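Local atomic coordinates of Tp0751 (PDB entry 5JK2), a protein that mediates adhesion to extracellular matrix components and interactions with host cells through a non-canonical lipocalin fold, probably as an adhesin of the spirochaete. Residues A[48-53]-A[70-75]; A[88-93]-A[112-117]; A[130-135]-A[143-148]. The protein carries 1 engineered substitution. All blocks are in the same frame, centred on the assembly; numbering follows the deposited sequence.

All three contacts belong to one closed antiparallel barrel. Interaction 1 pairs the first two strands, 52-56 and 69-73. Interaction 2 spans from strand 86-98 to strand 115-122, which are not neighbours in the sheet. Interaction 3 joins strand 127-135 to the loop before the last strand. Interactions 1 and 2 have centres about 16 Å apart and do not touch. Interactions 1 and 3, with centres about 18 Å apart, meet where Leu70 CD1 packs on Val130 CG2 at 3.8 Å. Interactions 2 and 3 are more closely linked, with centres about 13 Å apart. Arg117 N approaches Val133 O at 2.8 Å, probably a hydrogen bond between neighbouring strands. Arg116 also faces Glu134, in doubtful geometry.

Interaction 1: residues A[48-53]-A[70-75]; sequences HLLAGL and LFFDRE
A backbone hydrogen bond from Phe72 N to Gly52 O, 3.1 Å long, and the pairing of Leu53 with Phe71 join the first two strands of the antiparallel barrel, a non-canonical lipocalin fold. The return bond from Gly52 N to Phe72 O is weak at 3.4 Å. Leu53 and Phe71 form a non-hydrogen-bonded pair, with CA atoms 4.4 Å apart and both side chains on the same face of the sheet. Phe71 CG is anti to its own N (chi1 -170°), and this lays the ring against the Gly52 backbone. Gly52 CA sits over the ring face, 4.2 Å from the Phe71 centroid, in a CH-pi contact. Leu53 CB touches the same ring at CD2.

Phe72 turns to the other face of the sheet. Leu50 CB lies over one side of its ring, 4.3 Å from the Phe72 centroid, and Gly52 O approaches the edge. Trp54 also meets this ring, nearly at right angles, and its NE1 hydrogen-bonds to Leu50 O. Leu50 is buried and packs on Val120 and Phe122 of strand 115-122.

Past the end of strand 69-73, Arg74 reaches back along Ala51. Its CB lies 3.8 Å from Ala51 CB. The chain is extended from CG to NE and brings the guanidinium to the His48 ring. The two planes are only 6° apart and lie flat on each other, their centres 4.3 Å apart. Leu34 of helix 26-39 touches His48, while Ala45 and Gln47 touch Arg74. The turn at 48-51 is tied down further: Arg31 NH1 bonds to Leu49 O, and Arg153 NH1 to Ala51 O. Within the stack, Arg74 NE sits over the rim of the imidazole, 3.6 Å from His48 CD2.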
loop_
_atom_site.group_PDB
_atom_site.type_symbol
_atom_site.label_atom_id
_atom_site.label_comp_id
_atom_site.label_asym_id
_atom_site.label_seq_id
_atom_site.Cartn_x
_atom_site.Cartn_y
_atom_site.Cartn_z
ATOM N N HIS A 48 3.553 2.422 9.106
ATOM C CA HIS A 48 4.349 1.353 9.689
ATOM C C HIS A 48 3.606 0.021 9.613
ATOM O O HIS A 48 4.221 -1.047 9.621
ATOM C CB HIS A 48 4.704 1.694 11.137
ATOM C CG HIS A 48 5.943 1.017 11.634
ATOM N ND1 HIS A 48 6.572 1.378 12.806
ATOM C CD2 HIS A 48 6.676 0.001 11.112
ATOM C CE1 HIS A 48 7.634 0.615 12.988
ATOM N NE2 HIS A 48 7.720 -0.228 11.977
ATOM N N LEU A 49 2.282 0.093 9.518
ATOM C CA LEU A 49 1.461 -1.103 9.372
ATOM C C LEU A 49 1.498 -1.640 7.946
ATOM O O LEU A 49 1.202 -2.811 7.714
ATOM C CB LEU A 49 0.012 -0.814 9.775
ATOM C CG LEU A 49 -0.295 -0.688 11.269
ATOM C CD1 LEU A 49 -1.738 -0.261 11.474
ATOM C CD2 LEU A 49 -0.016 -1.997 11.999
ATOM N N LEU A 50 1.853 -0.787 6.990
ATOM C CA LEU A 50 1.863 -1.191 5.586
ATOM C C LEU A 50 3.106 -1.990 5.226
ATOM O O LEU A 50 3.067 -2.833 4.328
ATOM C CB LEU A 50 1.766 0.033 4.674
ATOM C CG LEU A 50 0.413 0.745 4.679
ATOM C CD1 LEU A 50 0.496 2.036 3.897
ATOM C CD2 LEU A 50 -0.666 -0.158 4.106
ATOM N N ALA A 51 4.205 -1.712 5.920
ATOM C CA ALA A 51 5.474 -2.384 5.662
ATOM C C ALA A 51 5.310 -3.901 5.659
ATOM O O ALA A 51 5.118 -4.516 6.708
ATOM C CB ALA A 51 6.503 -1.969 6.694
ATOM N N GLY A 52 5.375 -4.492 4.468
ATOM C CA GLY A 52 5.272 -5.931 4.317
ATOM C C GLY A 52 4.528 -6.338 3.061
ATOM O O GLY A 52 4.230 -5.508 2.209
ATOM N N LEU A 53 4.225 -7.628 2.960
ATOM C CA LEU A 53 3.567 -8.190 1.791
ATOM C C LEU A 53 2.053 -8.153 1.929
ATOM O O LEU A 53 1.516 -8.468 2.989
ATOM C CB LEU A 53 4.024 -9.631 1.575
ATOM C CG LEU A 53 3.376 -10.394 0.420
ATOM C CD1 LEU A 53 3.714 -9.740 -0.902
ATOM C CD2 LEU A 53 3.826 -11.845 0.444
ATOM N N LEU A 70 1.103 -6.493 -3.434
ATOM C CA LEU A 70 1.760 -5.249 -3.059
ATOM C C LEU A 70 2.718 -5.497 -1.908
ATOM O O LEU A 70 2.337 -6.065 -0.885
ATOM C CB LEU A 70 0.742 -4.182 -2.656
ATOM C CG LEU A 70 -0.186 -3.633 -3.739
ATOM C CD1 LEU A 70 -1.188 -2.675 -3.120
ATOM C CD2 LEU A 70 0.602 -2.943 -4.841
ATOM N N PHE A 71 3.966 -5.078 -2.087
ATOM C CA PHE A 71 4.931 -5.072 -1.000
ATOM C C PHE A 71 5.410 -3.644 -0.785
ATOM O O PHE A 71 5.982 -3.027 -1.683
ATOM C CB PHE A 71 6.113 -6.002 -1.290
ATOM C CG PHE A 71 7.009 -6.225 -0.104
ATOM C CD1 PHE A 71 7.906 -5.250 0.294
ATOM C CD2 PHE A 71 6.943 -7.402 0.622
ATOM C CE1 PHE A 71 8.723 -5.447 1.385
ATOM C CE2 PHE A 71 7.762 -7.602 1.718
ATOM C CZ PHE A 71 8.652 -6.622 2.097
ATOM N N PHE A 72 5.156 -3.120 0.409
ATOM C CA PHE A 72 5.594 -1.780 0.774
ATOM C C PHE A 72 6.956 -1.858 1.456
ATOM O O PHE A 72 7.054 -2.248 2.617
ATOM C CB PHE A 72 4.566 -1.109 1.689
ATOM C CG PHE A 72 3.191 -1.006 1.084
ATOM C CD1 PHE A 72 2.348 -2.105 1.054
ATOM C CD2 PHE A 72 2.740 0.189 0.552
ATOM C CE1 PHE A 72 1.086 -2.015 0.499
ATOM C CE2 PHE A 72 1.478 0.285 -0.002
ATOM C CZ PHE A 72 0.652 -0.819 -0.028
ATOM N N ASP A 73 8.005 -1.503 0.722
ATOM C CA ASP A 73 9.367 -1.574 1.243
ATOM C C ASP A 73 9.694 -0.319 2.049
ATOM O O ASP A 73 10.081 0.710 1.495
ATOM C CB ASP A 73 10.367 -1.756 0.100
ATOM C CG ASP A 73 11.748 -2.148 0.587
ATOM O OD1 ASP A 73 12.261 -1.512 1.530
ATOM O OD2 ASP A 73 12.318 -3.105 0.028
ATOM N N ARG A 74 9.545 -0.424 3.366
ATOM C CA ARG A 74 9.710 0.713 4.264
ATOM C C ARG A 74 11.122 1.281 4.242
ATOM O O ARG A 74 11.312 2.495 4.290
ATOM C CB ARG A 74 9.352 0.303 5.691
ATOM C CG ARG A 74 9.506 1.420 6.706
ATOM C CD ARG A 74 8.938 1.026 8.057
ATOM N NE ARG A 74 8.433 2.185 8.786
ATOM C CZ ARG A 74 7.327 2.846 8.459
ATOM N NH1 ARG A 74 6.609 2.467 7.409
ATOM N NH2 ARG A 74 6.938 3.891 9.177
ATOM N N GLU A 75 12.106 0.394 4.183
ATOM C CA GLU A 75 13.504 0.796 4.228
ATOM C C GLU A 75 13.878 1.688 3.054
ATOM O O GLU A 75 14.499 2.736 3.232
ATOM C CB GLU A 75 14.404 -0.437 4.251
ATOM C CG GLU A 75 14.626 -1.013 5.644
ATOM C CD GLU A 75 15.496 -0.129 6.525
ATOM O OE1 GLU A 75 15.642 -0.446 7.724
ATOM O OE2 GLU A 75 16.037 0.881 6.023
#

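Interaction 2: residues A[88-93]-A[112-117]; sequences EIFLVD and SSIRRR
Glu88 OE2 accepts two hydrogen bonds from Arg116, from NH1 and NH2, each 3.1 Å long. Both nitrogens grip this single oxygen end-on. Its anti lone pair serves NH1, while NH2 comes nearly along the C-O direction. Neither bond is straight, with N-H...O angles of 139° and 136°. The oxygen also lies somewhat out of the guanidinium plane. Arg116 NE faces Glu134 in an ion pair modelled too close to trust in detail.

The Arg116 chain, with CG anti to N and a bend at chi3, brings this guanidinium over Phe90. Phe90 CZ lies over the centre of one guanidinium face, 3.8 Å from Arg116 CZ. These side chains bridge over strand 101-108, which separates strands 86-98 and 115-122 in the antiparallel barrel; the short segments run at 73° to each other. Phe81 joins the cluster, with its ring in a cation-pi contact with Arg116 and roughly perpendicular to Phe90.

Arg116 CB lies over the rim of the Phe90 ring on the same side, 3.9 Å from CE2. Ile114 CG2 meets that CE2 at 4.2 Å. Asp93 OD2 makes a long ion pair with Arg115 NH2 at 4.0 Å, while Asp93 OD1 is bridged to Arg107.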
loop_
_atom_site.group_PDB
_atom_site.type_symbol
_atom_site.label_atom_id
_atom_site.label_comp_id
_atom_site.label_asym_id
_atom_site.label_seq_id
_atom_site.Cartn_x
_atom_site.Cartn_y
_atom_site.Cartn_z
ATOM N N GLU A 88 7.219 -4.817 -10.944
ATOM C CA GLU A 88 7.666 -3.444 -11.117
ATOM C C GLU A 88 7.677 -2.709 -9.784
ATOM O O GLU A 88 6.972 -3.088 -8.851
ATOM C CB GLU A 88 6.766 -2.718 -12.115
ATOM C CG GLU A 88 5.298 -2.689 -11.708
ATOM C CD GLU A 88 4.368 -2.418 -12.873
ATOM O OE1 GLU A 88 4.630 -2.926 -13.984
ATOM O OE2 GLU A 88 3.366 -1.697 -12.675
ATOM N N ILE A 89 8.490 -1.660 -9.706
ATOM C CA ILE A 89 8.658 -0.895 -8.478
ATOM C C ILE A 89 8.438 0.586 -8.727
ATOM O O ILE A 89 8.807 1.105 -9.780
ATOM C CB ILE A 89 10.064 -1.081 -7.882
ATOM C CG1 ILE A 89 10.390 -2.571 -7.740
ATOM C CG2 ILE A 89 10.164 -0.362 -6.539
ATOM C CD1 ILE A 89 11.800 -2.868 -7.262
ATOM N N PHE A 90 7.846 1.258 -7.744
ATOM C CA PHE A 90 7.667 2.703 -7.799
ATOM C C PHE A 90 8.180 3.341 -6.516
ATOM O O PHE A 90 7.704 3.036 -5.424
ATOM C CB PHE A 90 6.194 3.071 -8.011
ATOM C CG PHE A 90 5.679 2.763 -9.386
ATOM C CD1 PHE A 90 5.502 1.453 -9.803
ATOM C CD2 PHE A 90 5.355 3.784 -10.256
ATOM C CE1 PHE A 90 5.025 1.175 -11.070
ATOM C CE2 PHE A 90 4.879 3.514 -11.516
ATOM C CZ PHE A 90 4.712 2.209 -11.926
ATOM N N LEU A 91 9.155 4.230 -6.658
ATOM C CA LEU A 91 9.719 4.935 -5.519
ATOM C C LEU A 91 8.726 5.958 -4.994
ATOM O O LEU A 91 8.104 6.678 -5.773
ATOM C CB LEU A 91 11.024 5.630 -5.904
ATOM C CG LEU A 91 12.081 4.778 -6.602
ATOM C CD1 LEU A 91 12.604 5.506 -7.826
ATOM C CD2 LEU A 91 13.217 4.447 -5.651
ATOM N N VAL A 92 8.589 6.029 -3.675
ATOM C CA VAL A 92 7.651 6.958 -3.056
ATOM C C VAL A 92 8.214 8.374 -3.039
ATOM O O VAL A 92 9.174 8.665 -2.326
ATOM C CB VAL A 92 7.307 6.544 -1.615
ATOM C CG1 VAL A 92 6.232 7.462 -1.042
ATOM C CG2 VAL A 92 6.842 5.095 -1.570
ATOM N N ASP A 93 7.604 9.252 -3.828
ATOM C CA ASP A 93 8.005 10.649 -3.867
ATOM C C ASP A 93 7.354 11.416 -2.719
ATOM O O ASP A 93 7.898 12.410 -2.236
ATOM C CB ASP A 93 7.631 11.271 -5.213
ATOM C CG ASP A 93 8.648 10.972 -6.300
ATOM O OD1 ASP A 93 9.862 11.053 -6.022
ATOM O OD2 ASP A 93 8.231 10.663 -7.435
ATOM N N SER A 112 10.867 8.229 -15.242
ATOM C CA SER A 112 10.319 9.257 -14.364
ATOM C C SER A 112 8.976 9.768 -14.870
ATOM O O SER A 112 8.171 10.290 -14.101
ATOM C CB SER A 112 11.301 10.423 -14.239
ATOM O OG SER A 112 11.521 11.039 -15.495
ATOM N N SER A 113 8.749 9.619 -16.170
ATOM C CA SER A 113 7.515 10.072 -16.800
ATOM C C SER A 113 6.301 9.339 -16.248
ATOM O O SER A 113 5.210 9.902 -16.151
ATOM C CB SER A 113 7.591 9.865 -18.310
ATOM O OG SER A 113 8.864 10.228 -18.809
ATOM N N ILE A 114 6.507 8.078 -15.884
ATOM C CA ILE A 114 5.427 7.217 -15.435
ATOM C C ILE A 114 5.404 7.140 -13.916
ATOM O O ILE A 114 6.385 6.749 -13.283
ATOM C CB ILE A 114 5.567 5.810 -16.038
ATOM C CG1 ILE A 114 5.454 5.880 -17.566
ATOM C CG2 ILE A 114 4.509 4.869 -15.461
ATOM C CD1 ILE A 114 6.037 4.702 -18.276
ATOM N N ARG A 115 4.261 7.504 -13.350
ATOM C CA ARG A 115 4.082 7.568 -11.912
ATOM C C ARG A 115 2.770 6.881 -11.560
ATOM O O ARG A 115 2.054 6.428 -12.448
ATOM C CB ARG A 115 4.101 9.026 -11.450
ATOM C CG ARG A 115 5.342 9.774 -11.918
ATOM C CD ARG A 115 5.754 10.881 -10.965
ATOM N NE ARG A 115 4.735 11.918 -10.846
ATOM C CZ ARG A 115 4.879 13.027 -10.127
ATOM N NH1 ARG A 115 3.896 13.915 -10.077
ATOM N NH2 ARG A 115 6.001 13.249 -9.456
ATOM N N ARG A 116 2.456 6.795 -10.272
ATOM C CA ARG A 116 1.254 6.092 -9.838
ATOM C C ARG A 116 0.750 6.601 -8.490
ATOM O O ARG A 116 1.492 6.623 -7.508
ATOM C CB ARG A 116 1.531 4.589 -9.764
ATOM C CG ARG A 116 0.318 3.738 -9.428
ATOM C CD ARG A 116 0.606 2.264 -9.632
ATOM N NE ARG A 116 0.696 1.924 -11.049
ATOM C CZ ARG A 116 1.186 0.782 -11.518
ATOM N NH1 ARG A 116 1.642 -0.143 -10.684
ATOM N NH2 ARG A 116 1.224 0.565 -12.824
ATOM N N ARG A 117 -0.516 7.010 -8.457
ATOM C CA ARG A 117 -1.157 7.464 -7.228
ATOM C C ARG A 117 -1.904 6.326 -6.555
ATOM O O ARG A 117 -2.576 5.539 -7.219
ATOM C CB ARG A 117 -2.120 8.613 -7.515
ATOM C CG ARG A 117 -1.426 9.859 -8.011
ATOM C CD ARG A 117 -2.360 11.056 -8.064
ATOM N NE ARG A 117 -1.616 12.314 -8.077
ATOM C CZ ARG A 117 -0.962 12.792 -9.133
ATOM N NH1 ARG A 117 -0.312 13.944 -9.043
ATOM N NH2 ARG A 117 -0.952 12.120 -10.278
#

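Interaction 3: residues A[130-135]-A[143-148]; sequences VRAVED and STSMWD
Asp148 crosses to Arg131 and Ala132, meeting them with successive atoms. Its CB lies near Val130 O, at 4.0 Å. CG passes 3.9 Å from Arg131 CA. CG is anti to the carbonyl carbon (chi1 -79°), which turns the carboxylate onto the backbone of the facing strand. There OD1 accepts a hydrogen bond from Ala132 N at 2.7 Å, on its syn side, tilted somewhat out of the carboxylate plane and fairly straight at 160°. The other oxygen, OD2, serves the side chain of Arg131. It touches CD at 3.2 Å and takes a weak bond from NH1 at 3.3 Å as part of a salt bridge. Arg131 NH2 also makes a weak hydrogen bond to Gly142 O.

Residues 143-148 form the loop that passes residues 130-132 of strand 127-135 before strand 149-153 closes the antiparallel lipocalin-type barrel. An ST turn shapes the loop: Ser145 OG accepts from Trp147 N at 3.2 Å. Ala132 CB packs into this bend, in contact with Ser145 and 4.1 Å from Trp147 CB. The indole of Trp147 is buried and meets Phe81 edge-to-face. Trp147 O is hydrogen-bonded to Tyr151 OH.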
loop_
_atom_site.group_PDB
_atom_site.type_symbol
_atom_site.label_atom_id
_atom_site.label_comp_id
_atom_site.label_asym_id
_atom_site.label_seq_id
_atom_site.Cartn_x
_atom_site.Cartn_y
_atom_site.Cartn_z
ATOM N N VAL A 130 -7.342 -0.822 -1.678
ATOM C CA VAL A 130 -6.474 0.009 -2.502
ATOM C C VAL A 130 -7.172 0.512 -3.761
ATOM O O VAL A 130 -7.936 -0.213 -4.397
ATOM C CB VAL A 130 -5.204 -0.759 -2.926
ATOM C CG1 VAL A 130 -4.260 0.152 -3.706
ATOM C CG2 VAL A 130 -4.497 -1.332 -1.708
ATOM N N ARG A 131 -6.891 1.765 -4.101
ATOM C CA ARG A 131 -7.305 2.357 -5.363
ATOM C C ARG A 131 -6.054 2.936 -6.006
ATOM O O ARG A 131 -5.309 3.677 -5.367
ATOM C CB ARG A 131 -8.385 3.426 -5.143
ATOM C CG ARG A 131 -8.532 4.481 -6.245
ATOM C CD ARG A 131 -9.297 3.966 -7.461
ATOM N NE ARG A 131 -9.513 5.027 -8.447
ATOM C CZ ARG A 131 -10.258 4.907 -9.543
ATOM N NH1 ARG A 131 -10.877 3.765 -9.817
ATOM N NH2 ARG A 131 -10.386 5.936 -10.369
ATOM N N ALA A 132 -5.822 2.580 -7.265
ATOM C CA ALA A 132 -4.626 3.010 -7.975
ATOM C C ALA A 132 -4.995 3.814 -9.214
ATOM O O ALA A 132 -6.006 3.546 -9.861
ATOM C CB ALA A 132 -3.776 1.810 -8.354
ATOM N N VAL A 133 -4.170 4.807 -9.529
ATOM C CA VAL A 133 -4.399 5.667 -10.680
ATOM C C VAL A 133 -3.076 6.038 -11.329
ATOM O O VAL A 133 -2.218 6.652 -10.697
ATOM C CB VAL A 133 -5.148 6.955 -10.284
ATOM C CG1 VAL A 133 -5.246 7.914 -11.470
ATOM C CG2 VAL A 133 -6.525 6.616 -9.745
ATOM N N GLU A 134 -2.918 5.682 -12.599
ATOM C CA GLU A 134 -1.682 5.979 -13.304
ATOM C C GLU A 134 -1.587 7.468 -13.609
ATOM O O GLU A 134 -2.575 8.197 -13.548
ATOM C CB GLU A 134 -1.576 5.167 -14.599
ATOM C CG GLU A 134 -0.969 3.777 -14.439
ATOM C CD GLU A 134 0.412 3.801 -13.815
ATOM O OE1 GLU A 134 0.506 3.694 -12.577
ATOM O OE2 GLU A 134 1.406 3.911 -14.564
ATOM N N ASP A 135 -0.380 7.895 -13.954
ATOM C CA ASP A 135 -0.080 9.290 -14.222
ATOM C C ASP A 135 1.123 9.374 -15.155
ATOM O O ASP A 135 2.251 9.579 -14.707
ATOM C CB ASP A 135 0.193 10.040 -12.914
ATOM C CG ASP A 135 0.673 11.463 -13.139
ATOM O OD1 ASP A 135 0.298 12.066 -14.166
ATOM O OD2 ASP A 135 1.430 11.977 -12.287
ATOM N N SER A 143 -8.970 5.342 -14.923
ATOM C CA SER A 143 -9.977 4.277 -14.983
ATOM C C SER A 143 -9.666 3.250 -13.872
ATOM O O SER A 143 -8.717 3.439 -13.106
ATOM C CB SER A 143 -10.027 3.602 -16.370
ATOM O OG SER A 143 -8.802 3.013 -16.759
ATOM N N THR A 144 -10.476 2.197 -13.758
ATOM C CA THR A 144 -10.222 1.127 -12.785
ATOM C C THR A 144 -8.893 0.443 -13.085
ATOM O O THR A 144 -8.536 0.253 -14.248
ATOM C CB THR A 144 -11.339 0.054 -12.780
ATOM O OG1 THR A 144 -11.129 -0.854 -11.691
ATOM C CG2 THR A 144 -11.343 -0.730 -14.088
ATOM N N SER A 145 -8.177 0.060 -12.032
ATOM C CA SER A 145 -6.866 -0.562 -12.175
ATOM C C SER A 145 -6.919 -2.041 -11.826
ATOM O O SER A 145 -7.853 -2.500 -11.172
ATOM C CB SER A 145 -5.845 0.149 -11.286
ATOM O OG SER A 145 -4.582 -0.487 -11.348
ATOM N N MET A 146 -5.912 -2.783 -12.274
ATOM C CA MET A 146 -5.793 -4.194 -11.929
ATOM C C MET A 146 -5.410 -4.344 -10.463
ATOM O O MET A 146 -5.585 -5.405 -9.866
ATOM C CB MET A 146 -4.754 -4.882 -12.817
ATOM C CG MET A 146 -3.332 -4.371 -12.627
ATOM S SD MET A 146 -2.151 -5.092 -13.780
ATOM C CE MET A 146 -2.408 -6.831 -13.496
ATOM N N TRP A 147 -4.887 -3.264 -9.891
ATOM C CA TRP A 147 -4.431 -3.259 -8.509
ATOM C C TRP A 147 -5.550 -2.875 -7.545
ATOM O O TRP A 147 -5.453 -3.125 -6.345
ATOM C CB TRP A 147 -3.250 -2.298 -8.352
ATOM C CG TRP A 147 -2.173 -2.525 -9.368
ATOM C CD1 TRP A 147 -1.824 -1.696 -10.391
ATOM C CD2 TRP A 147 -1.315 -3.667 -9.467
ATOM N NE1 TRP A 147 -0.796 -2.247 -11.117
ATOM C CE2 TRP A 147 -0.466 -3.458 -10.569
ATOM C CE3 TRP A 147 -1.181 -4.844 -8.728
ATOM C CZ2 TRP A 147 0.500 -4.381 -10.951
ATOM C CZ3 TRP A 147 -0.218 -5.758 -9.108
ATOM C CH2 TRP A 147 0.608 -5.522 -10.208
ATOM N N ASP A 148 -6.607 -2.263 -8.073
ATOM C CA ASP A 148 -7.772 -1.914 -7.266
ATOM C C ASP A 148 -8.376 -3.151 -6.624
ATOM O O ASP A 148 -8.543 -4.179 -7.278
ATOM C CB ASP A 148 -8.833 -1.210 -8.113
ATOM C CG ASP A 148 -8.510 0.246 -8.365
ATOM O OD1 ASP A 148 -7.330 0.628 -8.236
ATOM O OD2 ASP A 148 -9.442 1.009 -8.695
#